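Local coordinates for protein aspartyl-tRNA synthetase 2 (Thermus thermophilus, PDB 1N9W) that attaches aspartate to both tRNA(Asp) and tRNA(Asn), first activating the amino acid with ATP and then transferring it to the acceptor end of the tRNA, at residues 15-20 and 58-63; 118-123 and 254-259; 140-145 and 190-195; 314-319 and 329-334. All coordinates share one frame; numbering follows the deposited sequence.

Contact 1: residues 15-20 and 58-63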
loop_
_atom_site.group_PDB
_atom_site.type_symbol
_atom_site.label_atom_id
_atom_site.label_comp_id
_atom_site.label_asym_id
_atom_site.label_seq_id
_atom_site.Cartn_x
_atom_site.Cartn_y
_atom_site.Cartn_z
ATOM N N GLU B 15 -26.067 25.438 -13.328
ATOM C CA GLU B 15 -25.053 25.369 -14.353
ATOM C C GLU B 15 -23.871 24.675 -13.690
ATOM O O GLU B 15 -23.450 25.071 -12.600
ATOM C CB GLU B 15 -24.640 26.776 -14.796
ATOM C CG GLU B 15 -24.202 26.874 -16.248
ATOM C CD GLU B 15 -25.354 27.235 -17.177
ATOM O OE1 GLU B 15 -25.736 28.431 -17.222
ATOM O OE2 GLU B 15 -25.897 26.328 -17.853
ATOM N N VAL B 16 -23.355 23.622 -14.317
ATOM C CA VAL B 16 -22.214 22.906 -13.756
ATOM C C VAL B 16 -21.108 22.751 -14.798
ATOM O O VAL B 16 -21.301 23.032 -15.990
ATOM C CB VAL B 16 -22.613 21.490 -13.240
ATOM C CG1 VAL B 16 -23.772 21.593 -12.266
ATOM C CG2 VAL B 16 -22.958 20.572 -14.403
ATOM N N GLU B 17 -19.938 22.328 -14.338
ATOM C CA GLU B 17 -18.808 22.116 -15.237
ATOM C C GLU B 17 -18.409 20.653 -15.142
ATOM O O GLU B 17 -18.264 20.120 -14.049
ATOM C CB GLU B 17 -17.629 23.003 -14.839
ATOM C CG GLU B 17 -16.529 23.018 -15.885
ATOM C CD GLU B 17 -15.418 24.003 -15.579
ATOM O OE1 GLU B 17 -14.491 23.637 -14.812
ATOM O OE2 GLU B 17 -15.484 25.149 -16.097
ATOM N N LEU B 18 -18.258 19.995 -16.285
ATOM C CA LEU B 18 -17.880 18.580 -16.295
ATOM C C LEU B 18 -16.512 18.420 -16.960
ATOM O O LEU B 18 -16.127 19.230 -17.808
ATOM C CB LEU B 18 -18.918 17.766 -17.082
ATOM C CG LEU B 18 -20.400 17.834 -16.646
ATOM C CD1 LEU B 18 -21.285 17.388 -17.780
ATOM C CD2 LEU B 18 -20.616 16.973 -15.415
ATOM N N LEU B 19 -15.772 17.396 -16.545
ATOM C CA LEU B 19 -14.471 17.076 -17.138
ATOM C C LEU B 19 -14.538 15.573 -17.349
ATOM O O LEU B 19 -14.966 14.842 -16.457
ATOM C CB LEU B 19 -13.307 17.418 -16.197
ATOM C CG LEU B 19 -13.134 18.912 -15.854
ATOM C CD1 LEU B 19 -12.010 19.088 -14.831
ATOM C CD2 LEU B 19 -12.836 19.692 -17.135
ATOM N N GLY B 20 -14.158 15.109 -18.536
ATOM C CA GLY B 20 -14.201 13.678 -18.805
ATOM C C GLY B 20 -13.811 13.341 -20.230
ATOM O O GLY B 20 -13.135 14.128 -20.890
ATOM N N ALA B 58 -10.635 14.103 -24.712
ATOM C CA ALA B 58 -10.818 14.634 -23.364
ATOM C C ALA B 58 -11.573 15.945 -23.529
ATOM O O ALA B 58 -11.203 16.781 -24.354
ATOM C CB ALA B 58 -9.470 14.869 -22.699
ATOM N N LEU B 59 -12.628 16.123 -22.742
ATOM C CA LEU B 59 -13.453 17.321 -22.845
ATOM C C LEU B 59 -13.778 18.034 -21.543
ATOM O O LEU B 59 -13.678 17.485 -20.444
ATOM C CB LEU B 59 -14.800 16.965 -23.470
ATOM C CG LEU B 59 -14.942 16.140 -24.734
ATOM C CD1 LEU B 59 -16.423 15.903 -24.948
ATOM C CD2 LEU B 59 -14.323 16.848 -25.919
ATOM N N ARG B 60 -14.207 19.273 -21.706
ATOM C CA ARG B 60 -14.670 20.074 -20.599
ATOM C C ARG B 60 -16.038 20.536 -21.093
ATOM O O ARG B 60 -16.163 20.979 -22.238
ATOM C CB ARG B 60 -13.754 21.273 -20.367
ATOM C CG ARG B 60 -14.323 22.282 -19.401
ATOM C CD ARG B 60 -13.288 23.315 -19.010
ATOM N NE ARG B 60 -13.943 24.521 -18.554
ATOM C CZ ARG B 60 -14.525 25.406 -19.357
ATOM N NH1 ARG B 60 -14.520 25.231 -20.671
ATOM N NH2 ARG B 60 -15.149 26.462 -18.841
ATOM N N VAL B 61 -17.061 20.383 -20.258
ATOM C CA VAL B 61 -18.409 20.801 -20.620
ATOM C C VAL B 61 -19.045 21.684 -19.554
ATOM O O VAL B 61 -19.037 21.360 -18.361
ATOM C CB VAL B 61 -19.373 19.603 -20.843
ATOM C CG1 VAL B 61 -20.808 20.129 -21.038
ATOM C CG2 VAL B 61 -18.942 18.769 -22.060
ATOM N N ARG B 62 -19.596 22.806 -20.000
ATOM C CA ARG B 62 -20.284 23.739 -19.106
ATOM C C ARG B 62 -21.746 23.753 -19.542
ATOM O O ARG B 62 -22.047 23.981 -20.714
ATOM C CB ARG B 62 -19.677 25.140 -19.231
ATOM C CG ARG B 62 -20.455 26.224 -18.489
ATOM C CD ARG B 62 -19.715 27.563 -18.507
ATOM N NE ARG B 62 -19.576 28.137 -19.858
ATOM C CZ ARG B 62 -20.485 28.911 -20.448
ATOM N NH1 ARG B 62 -21.614 29.218 -19.819
ATOM N NH2 ARG B 62 -20.255 29.386 -21.661
ATOM N N GLY B 63 -22.653 23.504 -18.607
ATOM C CA GLY B 63 -24.057 23.492 -18.966
ATOM C C GLY B 63 -25.065 23.318 -17.851
ATOM O O GLY B 63 -24.705 23.160 -16.683
#
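Leu18 and Val61 form the tight side of an antiparallel strand pair whose other face is partly exposed and largely charged. Strands 15-20 and 58-63 run 168° apart, and Leu18 and Val61 make a hydrogen-bonded pair: Leu18 N donates to Val61 O over 2.6 Å and Val61 N returns a bond to Leu18 O over 2.9 Å. Their side chains stand on the same buried face, CB of Leu18 4.2 Å from CB of Val61, and both rest on Leu36; Val77 and Ala79 of strand 75-79 complete the packing. Further reciprocal pairs, Val16 with Gly63 and Gly20 with Leu59, extend the bonding both ways. On the other face Glu17, Leu19, Arg60 and Arg62 are partly exposed, and Leu19 packs on Phe223 of the second subunit. There the carboxylate of Glu17 meets the edge of the Arg60 guanidinium, the two planes 72° apart; OE2 of Glu17 lies 3.0 Å from NE and 3.1 Å from NH2 of Arg60, a salt bridge whose two hydrogen bonds are weak because both are strongly bent. CG of Arg60 lies anti to the backbone N (chi1 169°), which carries the extended chain past Leu19, whose CD2 sits 3.7 Å from CB of Arg60, while NH1 reaches Glu83. Replacing this arginine with a leucine would probably leave both Glu17 and Glu83 without their positive mate. The pairing of first strand with fourth, here 15-28 with 58-67, is the one that closes the five-stranded barrel of the OB fold, the tRNA-binding domain of this enzyme.

Contact 2: residues 118-123 and 254-259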
loop_
_atom_site.group_PDB
_atom_site.type_symbol
_atom_site.label_atom_id
_atom_site.label_comp_id
_atom_site.label_asym_id
_atom_site.label_seq_id
_atom_site.Cartn_x
_atom_site.Cartn_y
_atom_site.Cartn_z
ATOM N N GLY B 118 -13.123 1.659 -20.070
ATOM C CA GLY B 118 -14.527 1.295 -19.942
ATOM C C GLY B 118 -14.944 1.148 -18.488
ATOM O O GLY B 118 -14.123 0.771 -17.648
ATOM N N GLU B 119 -16.207 1.447 -18.189
ATOM C CA GLU B 119 -16.729 1.353 -16.821
ATOM C C GLU B 119 -16.608 -0.046 -16.223
ATOM O O GLU B 119 -16.172 -0.209 -15.085
ATOM C CB GLU B 119 -18.209 1.759 -16.762
ATOM C CG GLU B 119 -18.505 3.213 -17.068
ATOM C CD GLU B 119 -19.898 3.633 -16.589
ATOM O OE1 GLU B 119 -20.065 3.895 -15.378
ATOM O OE2 GLU B 119 -20.820 3.691 -17.425
ATOM N N LYS B 120 -17.017 -1.049 -16.990
ATOM C CA LYS B 120 -16.964 -2.414 -16.512
ATOM C C LYS B 120 -15.549 -2.955 -16.491
ATOM O O LYS B 120 -15.210 -3.783 -15.655
ATOM C CB LYS B 120 -17.847 -3.313 -17.372
ATOM C CG LYS B 120 -19.334 -3.053 -17.204
ATOM C CD LYS B 120 -20.140 -4.045 -18.024
ATOM C CE LYS B 120 -21.636 -3.794 -17.906
ATOM N NZ LYS B 120 -22.390 -4.769 -18.741
ATOM N N ALA B 121 -14.717 -2.488 -17.409
ATOM C CA ALA B 121 -13.339 -2.954 -17.461
ATOM C C ALA B 121 -12.501 -2.414 -16.298
ATOM O O ALA B 121 -11.632 -3.116 -15.775
ATOM C CB ALA B 121 -12.705 -2.556 -18.794
ATOM N N ARG B 122 -12.778 -1.179 -15.890
ATOM C CA ARG B 122 -12.036 -0.519 -14.803
ATOM C C ARG B 122 -12.585 -0.857 -13.407
ATOM O O ARG B 122 -11.854 -0.812 -12.418
ATOM C CB ARG B 122 -12.120 1.009 -14.987
ATOM C CG ARG B 122 -13.233 1.649 -14.138
ATOM C CD ARG B 122 -14.165 2.629 -14.868
ATOM N NE ARG B 122 -13.558 3.906 -15.178
ATOM C CZ ARG B 122 -14.226 5.058 -15.277
ATOM N NH1 ARG B 122 -15.538 5.113 -15.082
ATOM N NH2 ARG B 122 -13.572 6.172 -15.581
ATOM N N ALA B 123 -13.875 -1.181 -13.343
ATOM C CA ALA B 123 -14.533 -1.459 -12.074
ATOM C C ALA B 123 -13.856 -2.467 -11.129
ATOM O O ALA B 123 -13.755 -2.224 -9.927
ATOM C CB ALA B 123 -15.996 -1.860 -12.325
ATOM N N ARG B 254 -22.406 -2.957 -8.103
ATOM C CA ARG B 254 -23.707 -3.057 -8.749
ATOM C C ARG B 254 -23.595 -3.073 -10.272
ATOM O O ARG B 254 -24.308 -3.816 -10.947
ATOM C CB ARG B 254 -24.606 -1.904 -8.305
ATOM C CG ARG B 254 -25.145 -2.058 -6.894
ATOM C CD ARG B 254 -26.171 -0.981 -6.592
ATOM N NE ARG B 254 -25.555 0.335 -6.392
ATOM C CZ ARG B 254 -24.878 0.678 -5.301
ATOM N NH1 ARG B 254 -24.729 -0.197 -4.312
ATOM N NH2 ARG B 254 -24.362 1.894 -5.191
ATOM N N LEU B 255 -22.699 -2.257 -10.814
ATOM C CA LEU B 255 -22.516 -2.194 -12.261
ATOM C C LEU B 255 -22.140 -3.563 -12.832
ATOM O O LEU B 255 -22.658 -3.978 -13.868
ATOM C CB LEU B 255 -21.429 -1.171 -12.592
ATOM C CG LEU B 255 -20.901 -1.156 -14.028
ATOM C CD1 LEU B 255 -21.944 -0.547 -14.960
ATOM C CD2 LEU B 255 -19.606 -0.369 -14.069
ATOM N N LEU B 256 -21.235 -4.265 -12.156
ATOM C CA LEU B 256 -20.814 -5.585 -12.620
ATOM C C LEU B 256 -21.882 -6.619 -12.267
ATOM O O LEU B 256 -21.779 -7.786 -12.634
ATOM C CB LEU B 256 -19.467 -5.960 -11.988
ATOM C CG LEU B 256 -18.293 -5.017 -12.282
ATOM C CD1 LEU B 256 -17.111 -5.347 -11.393
ATOM C CD2 LEU B 256 -17.911 -5.120 -13.744
ATOM N N GLY B 257 -22.909 -6.171 -11.551
ATOM C CA GLY B 257 -23.986 -7.063 -11.161
ATOM C C GLY B 257 -23.538 -8.286 -10.377
ATOM O O GLY B 257 -24.248 -9.283 -10.329
ATOM N N ALA B 258 -22.366 -8.216 -9.758
ATOM C CA ALA B 258 -21.860 -9.344 -8.988
ATOM C C ALA B 258 -22.765 -9.646 -7.795
ATOM O O ALA B 258 -23.224 -8.726 -7.117
ATOM C CB ALA B 258 -20.442 -9.042 -8.500
ATOM N N THR B 259 -23.029 -10.925 -7.541
ATOM C CA THR B 259 -23.860 -11.306 -6.398
ATOM C C THR B 259 -22.938 -11.367 -5.175
ATOM O O THR B 259 -21.877 -11.991 -5.223
ATOM C CB THR B 259 -24.519 -12.693 -6.606
ATOM O OG1 THR B 259 -23.504 -13.697 -6.728
ATOM C CG2 THR B 259 -25.382 -12.695 -7.857
#
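A helix end packed against a helix start makes this contact: Leu255 and Leu256, beside the Schellman motif that ends helix 250-255, lie on the N-terminal end of helix 119-141 in the class II synthetase domain, against Glu119, Lys120 and Ala123. Gly257, with positive phi, is the turning residue of the motif, and Gly118 holds the N-cap position of the longer helix. The meeting is made by methyls and methylenes, against carbon and backbone carbonyls, although two of the five residues, Glu119 and Lys120, end in charged groups. In Leu255, chi1 of 168° swings CG towards the helix and chi2 of 73° turns the methyl CD2 onto it: CD2 sits 3.6 Å from O of Glu119 and 3.7 Å from CB of the same residue. Its CG meanwhile crosses the aliphatic part of Lys120, CG of Leu255 to CG of Lys120 being 4.0 Å, so that the extended lysine chain covers the leucine on its way outward. Leu256 lies beside it, between Lys120 and Ala123, and also packs on Leu402 of helix 394-402, tying a third helix to this surface patch. Its two methyls divide the work: CD2 of Leu256 approaches O of Lys120 at 3.6 Å, while CD1 of Leu256 rests 3.8 Å from CB of Ala123.

Contact 3: residues 140-145 and 190-195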
loop_
_atom_site.group_PDB
_atom_site.type_symbol
_atom_site.label_atom_id
_atom_site.label_comp_id
_atom_site.label_asym_id
_atom_site.label_seq_id
_atom_site.Cartn_x
_atom_site.Cartn_y
_atom_site.Cartn_z
ATOM N N ASP B 140 -4.299 -2.039 10.776
ATOM C CA ASP B 140 -3.730 -0.865 11.458
ATOM C C ASP B 140 -4.446 -0.651 12.797
ATOM O O ASP B 140 -3.812 -0.320 13.791
ATOM C CB ASP B 140 -3.885 0.421 10.621
ATOM C CG ASP B 140 -2.857 0.538 9.491
ATOM O OD1 ASP B 140 -1.822 -0.174 9.522
ATOM O OD2 ASP B 140 -3.085 1.369 8.576
ATOM N N ARG B 141 -5.768 -0.820 12.810
ATOM C CA ARG B 141 -6.530 -0.640 14.040
ATOM C C ARG B 141 -6.201 -1.706 15.095
ATOM O O ARG B 141 -6.460 -1.499 16.281
ATOM C CB ARG B 141 -8.030 -0.629 13.745
ATOM C CG ARG B 141 -8.901 -0.246 14.938
ATOM C CD ARG B 141 -10.267 0.231 14.473
ATOM N NE ARG B 141 -10.813 -0.710 13.505
ATOM C CZ ARG B 141 -11.265 -0.382 12.298
ATOM N NH1 ARG B 141 -11.252 0.881 11.887
ATOM N NH2 ARG B 141 -11.712 -1.333 11.491
ATOM N N GLN B 142 -5.638 -2.837 14.662
ATOM C CA GLN B 142 -5.228 -3.909 15.575
ATOM C C GLN B 142 -3.727 -3.767 15.870
ATOM O O GLN B 142 -3.060 -4.729 16.257
ATOM C CB GLN B 142 -5.469 -5.299 14.970
ATOM C CG GLN B 142 -6.908 -5.635 14.604
ATOM C CD GLN B 142 -7.874 -5.392 15.747
ATOM O OE1 GLN B 142 -7.635 -5.810 16.878
ATOM N NE2 GLN B 142 -8.981 -4.721 15.449
ATOM N N ASP B 143 -3.199 -2.568 15.648
ATOM C CA ASP B 143 -1.796 -2.278 15.903
ATOM C C ASP B 143 -0.763 -2.960 15.012
ATOM O O ASP B 143 0.394 -3.116 15.415
ATOM C CB ASP B 143 -1.455 -2.580 17.364
ATOM C CG ASP B 143 -1.245 -1.321 18.182
ATOM O OD1 ASP B 143 -2.192 -0.510 18.272
ATOM O OD2 ASP B 143 -0.133 -1.148 18.727
ATOM N N PHE B 144 -1.153 -3.382 13.816
ATOM C CA PHE B 144 -0.179 -3.992 12.918
ATOM C C PHE B 144 0.640 -2.862 12.323
ATOM O O PHE B 144 0.187 -1.715 12.272
ATOM C CB PHE B 144 -0.858 -4.749 11.779
ATOM C CG PHE B 144 -1.340 -6.112 12.160
ATOM C CD1 PHE B 144 -2.361 -6.267 13.089
ATOM C CD2 PHE B 144 -0.768 -7.247 11.587
ATOM C CE1 PHE B 144 -2.809 -7.531 13.446
ATOM C CE2 PHE B 144 -1.205 -8.519 11.933
ATOM C CZ PHE B 144 -2.229 -8.666 12.866
ATOM N N THR B 145 1.851 -3.180 11.884
ATOM C CA THR B 145 2.717 -2.189 11.258
ATOM C C THR B 145 3.046 -2.643 9.826
ATOM O O THR B 145 3.554 -3.745 9.617
ATOM C CB THR B 145 4.038 -1.996 12.059
ATOM O OG1 THR B 145 3.746 -1.370 13.314
ATOM C CG2 THR B 145 5.022 -1.125 11.288
ATOM N N PHE B 190 8.068 -5.844 15.391
ATOM C CA PHE B 190 6.773 -5.191 15.606
ATOM C C PHE B 190 5.648 -6.104 16.092
ATOM O O PHE B 190 4.524 -5.644 16.297
ATOM C CB PHE B 190 6.342 -4.494 14.312
ATOM C CG PHE B 190 7.227 -3.340 13.915
ATOM C CD1 PHE B 190 7.408 -2.262 14.772
ATOM C CD2 PHE B 190 7.856 -3.321 12.666
ATOM C CE1 PHE B 190 8.198 -1.175 14.400
ATOM C CE2 PHE B 190 8.651 -2.236 12.281
ATOM C CZ PHE B 190 8.824 -1.160 13.151
ATOM N N GLU B 191 5.950 -7.389 16.263
ATOM C CA GLU B 191 4.973 -8.371 16.753
ATOM C C GLU B 191 3.845 -8.696 15.771
ATOM O O GLU B 191 3.435 -9.853 15.645
ATOM C CB GLU B 191 4.349 -7.883 18.074
ATOM C CG GLU B 191 5.311 -7.763 19.262
ATOM C CD GLU B 191 4.642 -7.177 20.508
ATOM O OE1 GLU B 191 3.426 -7.417 20.706
ATOM O OE2 GLU B 191 5.332 -6.494 21.298
ATOM N N ARG B 192 3.347 -7.670 15.086
ATOM C CA ARG B 192 2.254 -7.814 14.121
ATOM C C ARG B 192 2.559 -6.948 12.909
ATOM O O ARG B 192 2.661 -5.724 13.023
ATOM C CB ARG B 192 0.940 -7.354 14.770
ATOM C CG ARG B 192 0.633 -8.095 16.036
ATOM C CD ARG B 192 0.032 -7.179 17.073
ATOM N NE ARG B 192 -1.389 -7.023 16.908
ATOM C CZ ARG B 192 -2.296 -7.871 17.382
ATOM N NH1 ARG B 192 -1.923 -8.947 18.057
ATOM N NH2 ARG B 192 -3.592 -7.637 17.180
ATOM N N VAL B 193 2.704 -7.584 11.754
ATOM C CA VAL B 193 3.016 -6.859 10.530
ATOM C C VAL B 193 2.279 -7.418 9.324
ATOM O O VAL B 193 1.738 -8.521 9.364
ATOM C CB VAL B 193 4.536 -6.930 10.197
ATOM C CG1 VAL B 193 5.360 -6.454 11.376
ATOM C CG2 VAL B 193 4.922 -8.348 9.804
ATOM N N TYR B 194 2.252 -6.634 8.254
ATOM C CA TYR B 194 1.608 -7.067 7.032
ATOM C C TYR B 194 2.278 -6.378 5.869
ATOM O O TYR B 194 3.008 -5.398 6.040
ATOM C CB TYR B 194 0.115 -6.727 7.030
ATOM C CG TYR B 194 -0.186 -5.248 6.971
ATOM C CD1 TYR B 194 -0.348 -4.501 8.135
ATOM C CD2 TYR B 194 -0.337 -4.600 5.742
ATOM C CE1 TYR B 194 -0.660 -3.145 8.079
ATOM C CE2 TYR B 194 -0.647 -3.249 5.674
ATOM C CZ TYR B 194 -0.811 -2.526 6.848
ATOM O OH TYR B 194 -1.156 -1.196 6.795
ATOM N N GLU B 195 2.044 -6.894 4.673
ATOM C CA GLU B 195 2.645 -6.297 3.496
ATOM C C GLU B 195 1.801 -6.537 2.265
ATOM O O GLU B 195 1.175 -7.589 2.103
ATOM C CB GLU B 195 4.066 -6.838 3.293
ATOM C CG GLU B 195 4.710 -6.431 1.965
ATOM C CD GLU B 195 6.187 -6.797 1.883
ATOM O OE1 GLU B 195 6.553 -7.939 2.234
ATOM O OE2 GLU B 195 6.987 -5.937 1.453
HETATM O O HOH W 1 3.154 -3.262 15.361
#
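Phe144 and Arg192 cross at about a right angle. CB of Arg192 stands over the centre of the Phe144 ring, 3.5 Å from its centroid and 8° off the normal, a well-formed CH-pi contact. Bends at chi2 and chi3 then carry the arginine chain past the ring to Gln142, whose carbonyl O it grips side-on with two nitrogens in the guanidinium plane: NE of Arg192 at 2.9 Å, NH2 at 3.1 Å. A methionine in its place would probably leave this carbonyl, in the turn after helix 119-141, without either donor. Tyr194 presents its edge instead; CB of Phe144 lies 3.7 Å from CD1 of Tyr194, and the hydroxyl donates to OD1 of Asp140 from above the carboxylate plane. Nearer the strand, CG2 of Thr145 sits over the Phe190 ring, 3.9 Å from its centroid. N of Thr145 binds O of Arg192 at 2.9 Å, and Thr145 and Val193 form a parallel bridge. Asp140 and Asp143 also reach arginines of the second subunit. A long helix running into a strand outermost within this chain, at the dimer interface and parallel to the next strand, is consistent with motif 1 of class II synthetases joining the first strand of motif 2.

Contact 4: residues 314-319 and 329-334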
loop_
_atom_site.group_PDB
_atom_site.type_symbol
_atom_site.label_atom_id
_atom_site.label_comp_id
_atom_site.label_asym_id
_atom_site.label_seq_id
_atom_site.Cartn_x
_atom_site.Cartn_y
_atom_site.Cartn_z
ATOM N N VAL B 314 -9.870 -25.288 4.932
ATOM C CA VAL B 314 -9.335 -26.644 4.858
ATOM C C VAL B 314 -8.157 -26.670 5.831
ATOM O O VAL B 314 -7.111 -26.080 5.567
ATOM C CB VAL B 314 -8.828 -26.986 3.439
ATOM C CG1 VAL B 314 -8.343 -28.425 3.389
ATOM C CG2 VAL B 314 -9.939 -26.778 2.429
ATOM N N THR B 315 -8.338 -27.364 6.952
ATOM C CA THR B 315 -7.320 -27.439 7.992
ATOM C C THR B 315 -6.535 -28.743 8.061
ATOM O O THR B 315 -6.893 -29.734 7.431
ATOM C CB THR B 315 -7.944 -27.214 9.370
ATOM O OG1 THR B 315 -8.933 -28.222 9.598
ATOM C CG2 THR B 315 -8.601 -25.841 9.446
ATOM N N ARG B 316 -5.466 -28.718 8.857
ATOM C CA ARG B 316 -4.583 -29.865 9.080
ATOM C C ARG B 316 -4.108 -30.573 7.817
ATOM O O ARG B 316 -4.664 -31.595 7.422
ATOM C CB ARG B 316 -5.265 -30.884 10.001
ATOM C CG ARG B 316 -5.514 -30.395 11.423
ATOM C CD ARG B 316 -4.218 -30.096 12.164
ATOM N NE ARG B 316 -4.461 -29.644 13.530
ATOM C CZ ARG B 316 -5.026 -30.390 14.476
ATOM N NH1 ARG B 316 -5.406 -31.633 14.208
ATOM N NH2 ARG B 316 -5.216 -29.891 15.692
ATOM N N TYR B 317 -3.066 -30.033 7.193
ATOM C CA TYR B 317 -2.499 -30.630 5.989
ATOM C C TYR B 317 -1.339 -31.549 6.370
ATOM O O TYR B 317 -0.698 -31.350 7.401
ATOM C CB TYR B 317 -1.986 -29.547 5.038
ATOM C CG TYR B 317 -3.041 -28.911 4.161
ATOM C CD1 TYR B 317 -4.067 -28.138 4.707
ATOM C CD2 TYR B 317 -3.008 -29.077 2.777
ATOM C CE1 TYR B 317 -5.033 -27.548 3.894
ATOM C CE2 TYR B 317 -3.969 -28.494 1.957
ATOM C CZ TYR B 317 -4.978 -27.732 2.521
ATOM O OH TYR B 317 -5.933 -27.159 1.716
ATOM N N PRO B 318 -1.065 -32.578 5.546
ATOM C CA PRO B 318 0.029 -33.525 5.804
ATOM C C PRO B 318 1.383 -32.813 5.790
ATOM O O PRO B 318 1.647 -31.997 4.909
ATOM C CB PRO B 318 -0.099 -34.520 4.653
ATOM C CG PRO B 318 -1.566 -34.522 4.379
ATOM C CD PRO B 318 -1.904 -33.050 4.428
ATOM N N ARG B 319 2.239 -33.122 6.755
ATOM C CA ARG B 319 3.545 -32.488 6.812
ATOM C C ARG B 319 4.275 -32.536 5.476
ATOM O O ARG B 319 5.026 -31.620 5.135
ATOM C CB ARG B 319 4.423 -33.142 7.875
ATOM C CG ARG B 319 4.029 -32.836 9.303
ATOM C CD ARG B 319 5.160 -33.235 10.229
ATOM N NE ARG B 319 6.413 -32.599 9.824
ATOM C CZ ARG B 319 7.606 -32.888 10.338
ATOM N NH1 ARG B 319 7.716 -33.810 11.284
ATOM N NH2 ARG B 319 8.687 -32.254 9.909
ATOM N N GLU B 329 2.270 -31.210 13.698
ATOM C CA GLU B 329 1.260 -31.695 14.627
ATOM C C GLU B 329 1.643 -33.153 14.852
ATOM O O GLU B 329 2.225 -33.787 13.973
ATOM C CB GLU B 329 -0.126 -31.587 13.993
ATOM C CG GLU B 329 -1.288 -31.543 14.984
ATOM C CD GLU B 329 -1.326 -30.253 15.792
ATOM O OE1 GLU B 329 -0.304 -29.917 16.425
ATOM O OE2 GLU B 329 -2.376 -29.574 15.789
ATOM N N GLU B 330 1.333 -33.699 16.020
ATOM C CA GLU B 330 1.690 -35.093 16.271
ATOM C C GLU B 330 0.584 -36.064 15.885
ATOM O O GLU B 330 -0.079 -36.654 16.733
ATOM C CB GLU B 330 2.084 -35.303 17.731
ATOM C CG GLU B 330 2.579 -36.713 17.982
ATOM C CD GLU B 330 3.509 -37.188 16.883
ATOM O OE1 GLU B 330 4.625 -36.631 16.764
ATOM O OE2 GLU B 330 3.126 -38.106 16.126
ATOM N N ASP B 331 0.408 -36.213 14.578
ATOM C CA ASP B 331 -0.583 -37.107 13.999
ATOM C C ASP B 331 -0.333 -37.064 12.502
ATOM O O ASP B 331 -1.138 -37.536 11.699
ATOM C CB ASP B 331 -2.012 -36.655 14.354
ATOM C CG ASP B 331 -2.313 -35.237 13.909
ATOM O OD1 ASP B 331 -1.376 -34.412 13.864
ATOM O OD2 ASP B 331 -3.495 -34.938 13.633
ATOM N N GLY B 332 0.817 -36.493 12.151
ATOM C CA GLY B 332 1.216 -36.379 10.761
ATOM C C GLY B 332 0.843 -35.061 10.107
ATOM O O GLY B 332 1.428 -34.684 9.090
ATOM N N THR B 333 -0.124 -34.356 10.688
ATOM C CA THR B 333 -0.581 -33.085 10.133
ATOM C C THR B 333 0.286 -31.891 10.528
ATOM O O THR B 333 1.411 -32.047 11.010
ATOM C CB THR B 333 -2.042 -32.783 10.552
ATOM O OG1 THR B 333 -2.115 -32.602 11.971
ATOM C CG2 THR B 333 -2.961 -33.924 10.146
ATOM N N THR B 334 -0.254 -30.697 10.299
ATOM C CA THR B 334 0.419 -29.442 10.617
ATOM C C THR B 334 -0.632 -28.396 10.965
ATOM O O THR B 334 -1.811 -28.566 10.658
ATOM C CB THR B 334 1.244 -28.918 9.420
ATOM O OG1 THR B 334 0.440 -28.941 8.237
ATOM C CG2 THR B 334 2.479 -29.769 9.207
#
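The guanidinium of Arg316 receives Glu329 on one face and the carbonyl of Thr334 near its plane, at the edge. OE2 of Glu329 lies over the face, 2.9 Å from NH2 of Arg316, and the carboxylate stands almost upright on the guanidinium, the planes 85° apart; this is a salt bridge made through charge more than through a directed N-H. OD2 of Asp331 approaches obliquely and stays 3.9 Å from NH1 of Arg316, a long ion pair. CB of Tyr317 points away from the partner segment, and its ring has O of Val314 at its edge and a cation-pi partner in Arg322; its side chain lies about 7 Å from those of Glu345 and Ser348, predicted to bind ATP and aspartate. Asp331 has its other oxygen engaged: OG1 of Thr333 donates to OD1 of Asp331 over 2.7 Å, from the syn side but tilted out of the carboxylate plane, while CD of Arg316 packs against that same hydroxyl oxygen at 3.3 Å. One backbone-to-backbone bond crosses, N of Arg319 to O of Gly332 at 2.9 Å; the other hydrogen bond comes from a side chain, OG1 of Thr334 to O of Tyr317 at 2.8 Å, from well above the carbonyl plane. The ends of the loop between strands 311-315 and 336-341 are thus joined chiefly by polar side chains. The guanidinium would be expected to offset the repulsion between the two carboxylates, and they in turn to favour its positive charge.

Contacts 1 and 3 combine buried packing with partly exposed polar groups, and both touch the second subunit; contact 2 is a surface contact, and contact 4 a partly buried loop closure. Contact 1 belongs to the OB-fold domain, the other three to the class II catalytic domain, with contacts 1 and 4 on opposite sides of the chain's centre, about 61 Å apart between contact centres. Contacts 2 and 3 use the two ends of helix 119-141, while contacts 3 and 4 lie towards opposite ends of one mixed sheet. Chemistry follows place: regular strand bonding in contact 1, methyl packing in contact 2, aromatic faces with a gripped carbonyl in contact 3, and ion pairs in contact 4.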